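PDB 2I6X: hydrolase, haloacid dehalogenase-like family from Porphyromonas gingivalis, which is a predicted hydrolase of the haloacid dehalogenase-like superfamily, whose specific substrate and reaction remain unassigned. Local coordinates for residues Met4-Val9 with Pro167-Phe172; Arg26-Ile31 with Asp81-Phe86; Asp154-Met159 with Glu184-His189. One frame throughout, in Å; residues are numbered along the deposited sequence.

Interaction 1: Met4-Val9 with Pro167-Phe172; sequences MIRNIV and PEETLF
Asn7-Val9 and Thr170-Phe172 run side by side as parallel strands, their short axes 16° apart and 4.5 Å at closest approach. Residues pair Asn7 with Thr170, Ile8 with Leu171 and Val9 with Phe172. At the start of the ladder, Glu169 O accepts from both Arg6 N at 2.8 Å and Asn7 N at 3.1 Å. The ladder continues from Leu171 N to Asn7 O and then from Val9 N to Leu171 O, the last bond nearly straight at 169°. These are the first and fourth strands in chain order of the five-stranded parallel sheet of a Rossmann-like HAD core; 7-10 is the central strand, and 170-173 lies between it and 189-191. In this superfamily the C-terminal ends of such strands lead into loops that bear acidic residues of the active site.

On one face, Asn7 ND2 donates to Thr170 OG1 at 2.9 Å, with the hydroxyl tilted from the amide plane; the same hydroxyl is hydrogen-bonded to the carbonyl O of Lys166. A water joins Asn7 ND2 to Glu169 OE1. Further along that face, Val9 CG2 meets Thr170 CG2, while Val9 CG1, anti to its backbone nitrogen (chi1 176°), reaches the edge of the Phe172 ring, 3.7 Å from CD1. On the side of Ile8 and Leu171, Ile5 CG2 from the preceding loop packs against Leu171 CB at 3.9 Å, and Leu207 of helix 200-207 touches Ile5, Ile8 and Leu171. At the outer end, Arg6 and Glu169 extend alongside each other, and Arg6 NE forms a salt bridge with Glu169 OE1 at 3.5 Å, the carboxylate plane turned steeply against the guanidinium.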
loop_
_atom_site.group_PDB
_atom_site.type_symbol
_atom_site.label_atom_id
_atom_site.label_comp_id
_atom_site.label_asym_id
_atom_site.label_seq_id
_atom_site.Cartn_x
_atom_site.Cartn_y
_atom_site.Cartn_z
HETATM N N MSE A 4 22.966 -11.923 -0.645
HETATM C CA MSE A 4 21.678 -12.560 -0.394
HETATM C C MSE A 4 20.548 -12.049 -1.295
HETATM O O MSE A 4 19.930 -12.802 -2.068
HETATM C CB MSE A 4 21.282 -12.205 1.033
HETATM C CG MSE A 4 21.677 -13.214 2.062
HETATM SE SE MSE A 4 20.078 -14.222 2.499
HETATM C CE MSE A 4 18.953 -12.779 3.235
ATOM N N ILE A 5 20.306 -10.749 -1.157
ATOM C CA ILE A 5 19.138 -10.075 -1.661
ATOM C C ILE A 5 19.483 -9.343 -2.967
ATOM O O ILE A 5 20.462 -8.588 -3.018
ATOM C CB ILE A 5 18.623 -9.049 -0.587
ATOM C CG1 ILE A 5 18.390 -9.706 0.788
ATOM C CG2 ILE A 5 17.406 -8.276 -1.077
ATOM C CD1 ILE A 5 17.332 -10.758 0.821
ATOM N N ARG A 6 18.680 -9.587 -4.004
ATOM C CA ARG A 6 18.747 -8.883 -5.291
ATOM C C ARG A 6 17.548 -7.934 -5.508
ATOM O O ARG A 6 17.656 -6.938 -6.230
ATOM C CB ARG A 6 18.782 -9.892 -6.447
ATOM C CG ARG A 6 20.035 -10.759 -6.530
ATOM C CD ARG A 6 20.293 -11.138 -7.991
ATOM N NE ARG A 6 21.167 -12.305 -8.153
ATOM C CZ ARG A 6 22.496 -12.294 -8.028
ATOM N NH1 ARG A 6 23.142 -11.167 -7.728
ATOM N NH2 ARG A 6 23.185 -13.419 -8.200
ATOM N N ASN A 7 16.410 -8.271 -4.894
ATOM C CA ASN A 7 15.164 -7.545 -5.068
ATOM C C ASN A 7 14.590 -7.149 -3.710
ATOM O O ASN A 7 14.748 -7.878 -2.728
ATOM C CB ASN A 7 14.127 -8.384 -5.826
ATOM C CG ASN A 7 14.753 -9.313 -6.857
ATOM O OD1 ASN A 7 15.240 -8.871 -7.903
ATOM N ND2 ASN A 7 14.746 -10.607 -6.564
ATOM N N ILE A 8 13.946 -5.987 -3.651
ATOM C CA ILE A 8 13.316 -5.565 -2.428
ATOM C C ILE A 8 11.931 -5.081 -2.803
ATOM O O ILE A 8 11.787 -4.313 -3.749
ATOM C CB ILE A 8 14.106 -4.414 -1.706
ATOM C CG1 ILE A 8 15.582 -4.773 -1.494
ATOM C CG2 ILE A 8 13.463 -4.063 -0.361
ATOM C CD1 ILE A 8 16.463 -3.561 -1.480
ATOM N N VAL A 9 10.925 -5.526 -2.051
ATOM C CA VAL A 9 9.519 -5.202 -2.280
ATOM C C VAL A 9 9.015 -4.499 -1.037
ATOM O O VAL A 9 9.227 -4.979 0.072
ATOM C CB VAL A 9 8.659 -6.494 -2.495
ATOM C CG1 VAL A 9 7.161 -6.139 -2.648
ATOM C CG2 VAL A 9 9.147 -7.278 -3.698
ATOM N N PRO A 167 11.800 -15.528 -5.149
ATOM C CA PRO A 167 11.471 -15.238 -3.734
ATOM C C PRO A 167 12.661 -15.344 -2.771
ATOM O O PRO A 167 12.807 -14.516 -1.870
ATOM C CB PRO A 167 10.373 -16.258 -3.404
ATOM C CG PRO A 167 9.751 -16.569 -4.735
ATOM C CD PRO A 167 10.873 -16.517 -5.740
ATOM N N GLU A 168 13.533 -16.337 -2.958
ATOM C CA GLU A 168 14.655 -16.463 -2.046
ATOM C C GLU A 168 15.730 -15.395 -2.256
ATOM O O GLU A 168 16.691 -15.319 -1.499
ATOM C CB GLU A 168 15.245 -17.865 -2.058
ATOM C CG GLU A 168 16.065 -18.198 -3.291
ATOM C CD GLU A 168 15.237 -18.842 -4.399
ATOM O OE1 GLU A 168 15.841 -19.675 -5.135
ATOM O OE2 GLU A 168 13.998 -18.522 -4.505
ATOM N N GLU A 169 15.564 -14.564 -3.273
ATOM C CA GLU A 169 16.492 -13.465 -3.494
ATOM C C GLU A 169 15.822 -12.128 -3.210
ATOM O O GLU A 169 16.369 -11.074 -3.509
ATOM C CB GLU A 169 17.004 -13.491 -4.927
ATOM C CG GLU A 169 17.801 -14.739 -5.281
ATOM C CD GLU A 169 18.469 -14.619 -6.638
ATOM O OE1 GLU A 169 18.041 -13.756 -7.440
ATOM O OE2 GLU A 169 19.433 -15.376 -6.899
ATOM N N THR A 170 14.634 -12.180 -2.631
ATOM C CA THR A 170 13.814 -10.988 -2.476
ATOM C C THR A 170 13.525 -10.701 -1.012
ATOM O O THR A 170 13.167 -11.606 -0.269
ATOM C CB THR A 170 12.481 -11.127 -3.271
ATOM O OG1 THR A 170 12.777 -11.515 -4.627
ATOM C CG2 THR A 170 11.730 -9.833 -3.273
ATOM N N LEU A 171 13.681 -9.437 -0.607
ATOM C CA LEU A 171 13.286 -9.000 0.733
ATOM C C LEU A 171 11.932 -8.294 0.675
ATOM O O LEU A 171 11.771 -7.352 -0.087
ATOM C CB LEU A 171 14.372 -8.106 1.337
ATOM C CG LEU A 171 14.111 -7.447 2.684
ATOM C CD1 LEU A 171 13.904 -8.501 3.779
ATOM C CD2 LEU A 171 15.281 -6.512 3.027
ATOM N N PHE A 172 10.956 -8.772 1.450
ATOM C CA PHE A 172 9.568 -8.241 1.440
ATOM C C PHE A 172 9.299 -7.490 2.729
ATOM O O PHE A 172 9.432 -8.056 3.820
ATOM C CB PHE A 172 8.559 -9.390 1.247
ATOM C CG PHE A 172 7.079 -8.965 1.321
ATOM C CD1 PHE A 172 6.485 -8.242 0.280
ATOM C CD2 PHE A 172 6.285 -9.322 2.417
ATOM C CE1 PHE A 172 5.103 -7.859 0.332
ATOM C CE2 PHE A 172 4.931 -8.964 2.487
ATOM C CZ PHE A 172 4.328 -8.225 1.441
HETATM O O HOH W 1 15.763 -12.719 -8.379
#

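Interaction 2: Arg26-Ile31 with Asp81-Phe86; sequences RRFKAI and DALLGF
Two flat groups of adjacent residues, the Phe28 ring and the Arg27 guanidinium, receive the turn around Ala82. The methyl of Ala82 sits over the centre of one face of Phe28, CB 3.6 Å from the ring centroid and only 5° off the normal, a CH-pi contact; Leu83 CD1 meets the ring at its edge, 3.7 Å from Phe28 CE2. Gly85 CA lies over one face of the guanidinium, 3.6 Å from Arg27 CZ; the absence of a side chain at Gly85 lets the backbone come this near. At the edge of that group, and in its plane, Arg27 NH1 donates to Asp81 O (2.8 Å, 160°). The long Arg27 chain, extended from CG to NE (chi2 -176°), runs past Ala82, its CB against the alanine. Asp81 OD1 stands well out of the guanidinium plane and adds only a long ion pair, whereas Arg27 NE has a salt bridge to Glu23. Ile31 CD1 also touches the Ala82 methyl. The contact joins helix 21-30 to the C-terminal part of helix 76-83 and the residues after it, in a helical region consistent with a HAD cap; Ile36 of helix 36-39 also packs on Phe28, and Tyr116 of helix 115-121 on Leu83.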
loop_
_atom_site.group_PDB
_atom_site.type_symbol
_atom_site.label_atom_id
_atom_site.label_comp_id
_atom_site.label_asym_id
_atom_site.label_seq_id
_atom_site.Cartn_x
_atom_site.Cartn_y
_atom_site.Cartn_z
ATOM N N ARG A 26 -12.847 9.535 11.737
ATOM C CA ARG A 26 -13.432 10.841 12.091
ATOM C C ARG A 26 -14.052 11.533 10.867
ATOM O O ARG A 26 -15.194 11.996 10.927
ATOM C CB ARG A 26 -12.365 11.739 12.745
ATOM C CG ARG A 26 -12.877 13.012 13.409
ATOM C CD ARG A 26 -11.770 14.081 13.511
ATOM N NE ARG A 26 -11.425 14.682 12.210
ATOM C CZ ARG A 26 -10.526 15.653 12.031
ATOM N NH1 ARG A 26 -10.284 16.126 10.817
ATOM N NH2 ARG A 26 -9.855 16.155 13.067
ATOM N N ARG A 27 -13.303 11.581 9.765
ATOM C CA ARG A 27 -13.760 12.228 8.533
ATOM C C ARG A 27 -14.960 11.494 7.901
ATOM O O ARG A 27 -15.957 12.128 7.489
ATOM C CB ARG A 27 -12.599 12.384 7.542
ATOM C CG ARG A 27 -11.465 13.285 8.026
ATOM C CD ARG A 27 -10.402 13.467 6.946
ATOM N NE ARG A 27 -9.234 14.174 7.457
ATOM C CZ ARG A 27 -8.248 14.692 6.713
ATOM N NH1 ARG A 27 -8.252 14.596 5.375
ATOM N NH2 ARG A 27 -7.246 15.328 7.318
ATOM N N PHE A 28 -14.895 10.158 7.884
ATOM C CA PHE A 28 -16.029 9.353 7.409
ATOM C C PHE A 28 -17.322 9.565 8.192
ATOM O O PHE A 28 -18.397 9.658 7.600
ATOM C CB PHE A 28 -15.675 7.873 7.316
ATOM C CG PHE A 28 -15.025 7.502 6.025
ATOM C CD1 PHE A 28 -15.709 7.661 4.820
ATOM C CD2 PHE A 28 -13.714 7.001 6.003
ATOM C CE1 PHE A 28 -15.099 7.321 3.603
ATOM C CE2 PHE A 28 -13.080 6.652 4.796
ATOM C CZ PHE A 28 -13.777 6.806 3.592
ATOM N N LYS A 29 -17.214 9.641 9.514
ATOM C CA LYS A 29 -18.353 9.956 10.355
ATOM C C LYS A 29 -18.945 11.318 9.981
ATOM O O LYS A 29 -20.163 11.454 9.846
ATOM C CB LYS A 29 -17.949 9.933 11.832
ATOM C CG LYS A 29 -17.809 8.544 12.385
ATOM C CD LYS A 29 -17.385 8.531 13.834
ATOM C CE LYS A 29 -17.259 7.094 14.293
ATOM N NZ LYS A 29 -16.418 6.968 15.506
ATOM N N ALA A 30 -18.080 12.319 9.809
ATOM C CA ALA A 30 -18.541 13.669 9.480
ATOM C C ALA A 30 -19.292 13.767 8.133
ATOM O O ALA A 30 -20.108 14.665 7.960
ATOM C CB ALA A 30 -17.397 14.690 9.575
ATOM N N ILE A 31 -19.050 12.844 7.200
ATOM C CA ILE A 31 -19.864 12.789 5.981
ATOM C C ILE A 31 -20.952 11.711 5.979
ATOM O O ILE A 31 -21.415 11.294 4.909
ATOM C CB ILE A 31 -19.025 12.669 4.693
ATOM C CG1 ILE A 31 -18.101 11.450 4.755
ATOM C CG2 ILE A 31 -18.304 13.992 4.432
ATOM C CD1 ILE A 31 -17.318 11.137 3.435
ATOM N N ASP A 81 -11.151 12.964 0.338
ATOM C CA ASP A 81 -10.769 13.703 1.535
ATOM C C ASP A 81 -10.802 12.876 2.842
ATOM O O ASP A 81 -9.919 13.018 3.694
ATOM C CB ASP A 81 -11.667 14.928 1.669
ATOM C CG ASP A 81 -11.416 15.691 2.940
ATOM O OD1 ASP A 81 -10.448 16.466 2.992
ATOM O OD2 ASP A 81 -12.208 15.521 3.892
ATOM N N ALA A 82 -11.824 12.040 3.005
ATOM C CA ALA A 82 -11.905 11.152 4.166
ATOM C C ALA A 82 -10.863 10.034 4.134
ATOM O O ALA A 82 -10.230 9.741 5.156
ATOM C CB ALA A 82 -13.310 10.571 4.299
ATOM N N LEU A 83 -10.686 9.397 2.980
ATOM C CA LEU A 83 -9.678 8.362 2.867
ATOM C C LEU A 83 -8.283 8.944 3.109
ATOM O O LEU A 83 -7.442 8.344 3.781
ATOM C CB LEU A 83 -9.767 7.657 1.512
ATOM C CG LEU A 83 -10.165 6.166 1.396
ATOM C CD1 LEU A 83 -10.298 5.343 2.704
ATOM C CD2 LEU A 83 -11.371 5.999 0.502
ATOM N N LEU A 84 -8.030 10.135 2.594
ATOM C CA LEU A 84 -6.715 10.714 2.808
ATOM C C LEU A 84 -6.413 11.111 4.277
ATOM O O LEU A 84 -5.274 11.436 4.588
ATOM C CB LEU A 84 -6.462 11.867 1.840
ATOM C CG LEU A 84 -5.591 11.375 0.689
ATOM C CD1 LEU A 84 -6.292 10.435 -0.306
ATOM C CD2 LEU A 84 -5.189 12.626 0.021
ATOM N N GLY A 85 -7.424 11.055 5.153
ATOM C CA GLY A 85 -7.217 11.212 6.587
ATOM C C GLY A 85 -6.318 10.131 7.169
ATOM O O GLY A 85 -5.701 10.337 8.207
ATOM N N PHE A 86 -6.290 8.969 6.512
ATOM C CA PHE A 86 -5.381 7.872 6.826
ATOM C C PHE A 86 -3.899 8.252 6.759
ATOM O O PHE A 86 -3.097 7.696 7.516
ATOM C CB PHE A 86 -5.596 6.700 5.846
ATOM C CG PHE A 86 -6.376 5.544 6.414
ATOM C CD1 PHE A 86 -5.772 4.637 7.270
ATOM C CD2 PHE A 86 -7.717 5.345 6.063
ATOM C CE1 PHE A 86 -6.485 3.521 7.768
ATOM C CE2 PHE A 86 -8.457 4.247 6.573
ATOM C CZ PHE A 86 -7.838 3.338 7.424
#

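Interaction 3: Asp154-Met159 with Glu184-His189; sequences DIFLEM and ERLGFH
The backbone bond from Glu158 N to Asp154 O, 3.0 Å long, belongs to the helix that presents Phe156 and Met159 to Leu186 and Phe188. In the other segment, Gly187 N returns to Glu184 O at 3.1 Å. Gly187 is the first residue to leave helical angles, with a positive phi of 101° in a Schellman motif, and Leu186 before it and Phe188 after it both point at helix 153-163. No hydrogen bond passes between the two segments, and the meeting is purely apolar. Leu186 CD1 presses against the base of the Phe156 side chain, 3.4 Å from CB, a tight approach, and lies oblique to the ring. The two aromatic rings also meet obliquely, Phe156 CD1 standing 4.1 Å from Phe188 CE2. Selenomethionine Met159 comes at Phe188 from the opposite direction: its chain is extended as far as SE and then bends (chi3 74°), which brings CE to 3.9 Å from Phe188 CZ. Toward the surface, Leu157 CD2 grazes Leu186 CD2 at 4.3 Å. Phe156 also meets Phe172 of strand 170-173 edge-to-face and touches Ala183 of helix 177-185. Helix 153-163 thus packs against the C-terminal end region of helix 177-185 and the turn leading to edge strand 189-191, with Leu110 of strand 106-111 in contact with Phe156 and Met159.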
loop_
_atom_site.group_PDB
_atom_site.type_symbol
_atom_site.label_atom_id
_atom_site.label_comp_id
_atom_site.label_asym_id
_atom_site.label_seq_id
_atom_site.Cartn_x
_atom_site.Cartn_y
_atom_site.Cartn_z
ATOM N N ASP A 154 -2.341 -15.336 -5.068
ATOM C CA ASP A 154 -2.426 -14.914 -6.466
ATOM C C ASP A 154 -1.723 -13.586 -6.760
ATOM O O ASP A 154 -1.057 -13.468 -7.781
ATOM C CB ASP A 154 -3.832 -15.023 -7.102
ATOM C CG ASP A 154 -4.925 -14.206 -6.392
ATOM O OD1 ASP A 154 -6.108 -14.569 -6.636
ATOM O OD2 ASP A 154 -4.660 -13.236 -5.637
ATOM N N ILE A 155 -1.809 -12.621 -5.853
ATOM C CA ILE A 155 -1.196 -11.316 -6.118
ATOM C C ILE A 155 0.353 -11.420 -6.060
ATOM O O ILE A 155 1.046 -10.850 -6.903
ATOM C CB ILE A 155 -1.768 -10.159 -5.220
ATOM C CG1 ILE A 155 -1.480 -8.788 -5.891
ATOM C CG2 ILE A 155 -1.271 -10.286 -3.720
ATOM C CD1 ILE A 155 -1.964 -7.511 -5.140
ATOM N N PHE A 156 0.879 -12.168 -5.094
ATOM C CA PHE A 156 2.303 -12.519 -5.083
ATOM C C PHE A 156 2.760 -13.232 -6.359
ATOM O O PHE A 156 3.849 -12.930 -6.894
ATOM C CB PHE A 156 2.640 -13.366 -3.865
ATOM C CG PHE A 156 2.544 -12.604 -2.550
ATOM C CD1 PHE A 156 3.676 -12.026 -1.982
ATOM C CD2 PHE A 156 1.322 -12.465 -1.899
ATOM C CE1 PHE A 156 3.602 -11.321 -0.762
ATOM C CE2 PHE A 156 1.215 -11.753 -0.664
ATOM C CZ PHE A 156 2.354 -11.178 -0.097
ATOM N N LEU A 157 1.942 -14.173 -6.838
ATOM C CA LEU A 157 2.322 -14.965 -7.991
ATOM C C LEU A 157 2.330 -14.155 -9.306
ATOM O O LEU A 157 3.220 -14.337 -10.141
ATOM C CB LEU A 157 1.466 -16.245 -8.093
ATOM C CG LEU A 157 1.516 -17.230 -6.900
ATOM C CD1 LEU A 157 0.659 -18.437 -7.189
ATOM C CD2 LEU A 157 2.895 -17.720 -6.621
ATOM N N GLU A 158 1.352 -13.262 -9.476
ATOM C CA GLU A 158 1.341 -12.358 -10.614
ATOM C C GLU A 158 2.632 -11.515 -10.626
ATOM O O GLU A 158 3.315 -11.441 -11.657
ATOM C CB GLU A 158 0.085 -11.480 -10.611
ATOM C CG GLU A 158 -0.094 -10.705 -11.925
ATOM C CD GLU A 158 -1.397 -9.900 -12.017
ATOM O OE1 GLU A 158 -2.400 -10.347 -11.434
ATOM O OE2 GLU A 158 -1.438 -8.838 -12.693
HETATM N N MSE A 159 2.968 -10.935 -9.466
HETATM C CA MSE A 159 4.198 -10.174 -9.251
HETATM C C MSE A 159 5.480 -10.930 -9.636
HETATM O O MSE A 159 6.302 -10.423 -10.403
HETATM C CB MSE A 159 4.294 -9.693 -7.795
HETATM C CG MSE A 159 5.641 -9.049 -7.490
HETATM SE SE MSE A 159 5.753 -8.202 -5.732
HETATM C CE MSE A 159 5.855 -9.857 -4.658
ATOM N N GLU A 184 6.408 -15.410 3.527
ATOM C CA GLU A 184 7.179 -16.527 4.111
ATOM C C GLU A 184 6.858 -17.868 3.464
ATOM O O GLU A 184 7.751 -18.623 3.130
ATOM C CB GLU A 184 6.943 -16.631 5.623
ATOM C CG GLU A 184 7.690 -15.548 6.432
ATOM C CD GLU A 184 9.226 -15.730 6.452
ATOM O OE1 GLU A 184 9.748 -16.853 6.130
ATOM O OE2 GLU A 184 9.913 -14.737 6.813
ATOM N N ARG A 185 5.567 -18.129 3.293
ATOM C CA ARG A 185 5.043 -19.374 2.748
ATOM C C ARG A 185 5.583 -19.583 1.316
ATOM O O ARG A 185 5.923 -20.693 0.920
ATOM C CB ARG A 185 3.529 -19.217 2.704
ATOM C CG ARG A 185 2.680 -20.283 3.325
ATOM C CD ARG A 185 1.268 -19.697 3.444
ATOM N NE ARG A 185 0.803 -19.474 4.822
ATOM C CZ ARG A 185 0.082 -18.423 5.228
ATOM N NH1 ARG A 185 -0.293 -18.332 6.506
ATOM N NH2 ARG A 185 -0.239 -17.436 4.398
ATOM N N LEU A 186 5.678 -18.484 0.569
ATOM C CA LEU A 186 6.167 -18.477 -0.788
ATOM C C LEU A 186 7.696 -18.443 -0.940
ATOM O O LEU A 186 8.198 -18.506 -2.068
ATOM C CB LEU A 186 5.500 -17.304 -1.548
ATOM C CG LEU A 186 3.993 -17.543 -1.729
ATOM C CD1 LEU A 186 3.342 -16.316 -2.329
ATOM C CD2 LEU A 186 3.688 -18.839 -2.548
ATOM N N GLY A 187 8.424 -18.306 0.172
ATOM C CA GLY A 187 9.877 -18.377 0.151
ATOM C C GLY A 187 10.611 -17.042 0.197
ATOM O O GLY A 187 11.844 -17.027 0.077
ATOM N N PHE A 188 9.880 -15.933 0.385
ATOM C CA PHE A 188 10.501 -14.609 0.589
ATOM C C PHE A 188 11.243 -14.466 1.920
ATOM O O PHE A 188 10.876 -15.098 2.911
ATOM C CB PHE A 188 9.477 -13.465 0.481
ATOM C CG PHE A 188 8.857 -13.328 -0.881
ATOM C CD1 PHE A 188 9.350 -12.399 -1.792
ATOM C CD2 PHE A 188 7.762 -14.118 -1.256
ATOM C CE1 PHE A 188 8.783 -12.262 -3.042
ATOM C CE2 PHE A 188 7.182 -13.990 -2.507
ATOM C CZ PHE A 188 7.691 -13.073 -3.418
ATOM N N HIS A 189 12.302 -13.648 1.906
ATOM C CA HIS A 189 12.812 -12.974 3.108
ATOM C C HIS A 189 11.817 -11.898 3.473
ATOM O O HIS A 189 11.298 -11.221 2.590
ATOM C CB HIS A 189 14.196 -12.378 2.872
ATOM C CG HIS A 189 15.202 -13.414 2.501
ATOM N ND1 HIS A 189 15.834 -14.199 3.443
ATOM C CD2 HIS A 189 15.614 -13.866 1.293
ATOM C CE1 HIS A 189 16.619 -15.071 2.831
ATOM N NE2 HIS A 189 16.510 -14.886 1.526
#

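Overall arrangement
From the N terminus, strand 7-10 opens the loop that interaction 1 closes only at 167-172, with 157 residues between its segments. Nested within this loop, interaction 2 closes a shorter one between helices 21-30 and 76-83, in the helical region inserted after the first core strand. Interaction 3 begins later, in helix 153-163, and crosses interaction 1, since 167-172 falls between its two segments. These two touch: His189 probably forms backbone hydrogen bonds with Thr170 and Phe172, adding strand 189-191 beside 170-173. Interactions 1 and 3 therefore join sheet and flanking helices of the core, whereas interaction 2, its nearest atoms about 17 Å from either, lies on the opposite side of the chain's centre.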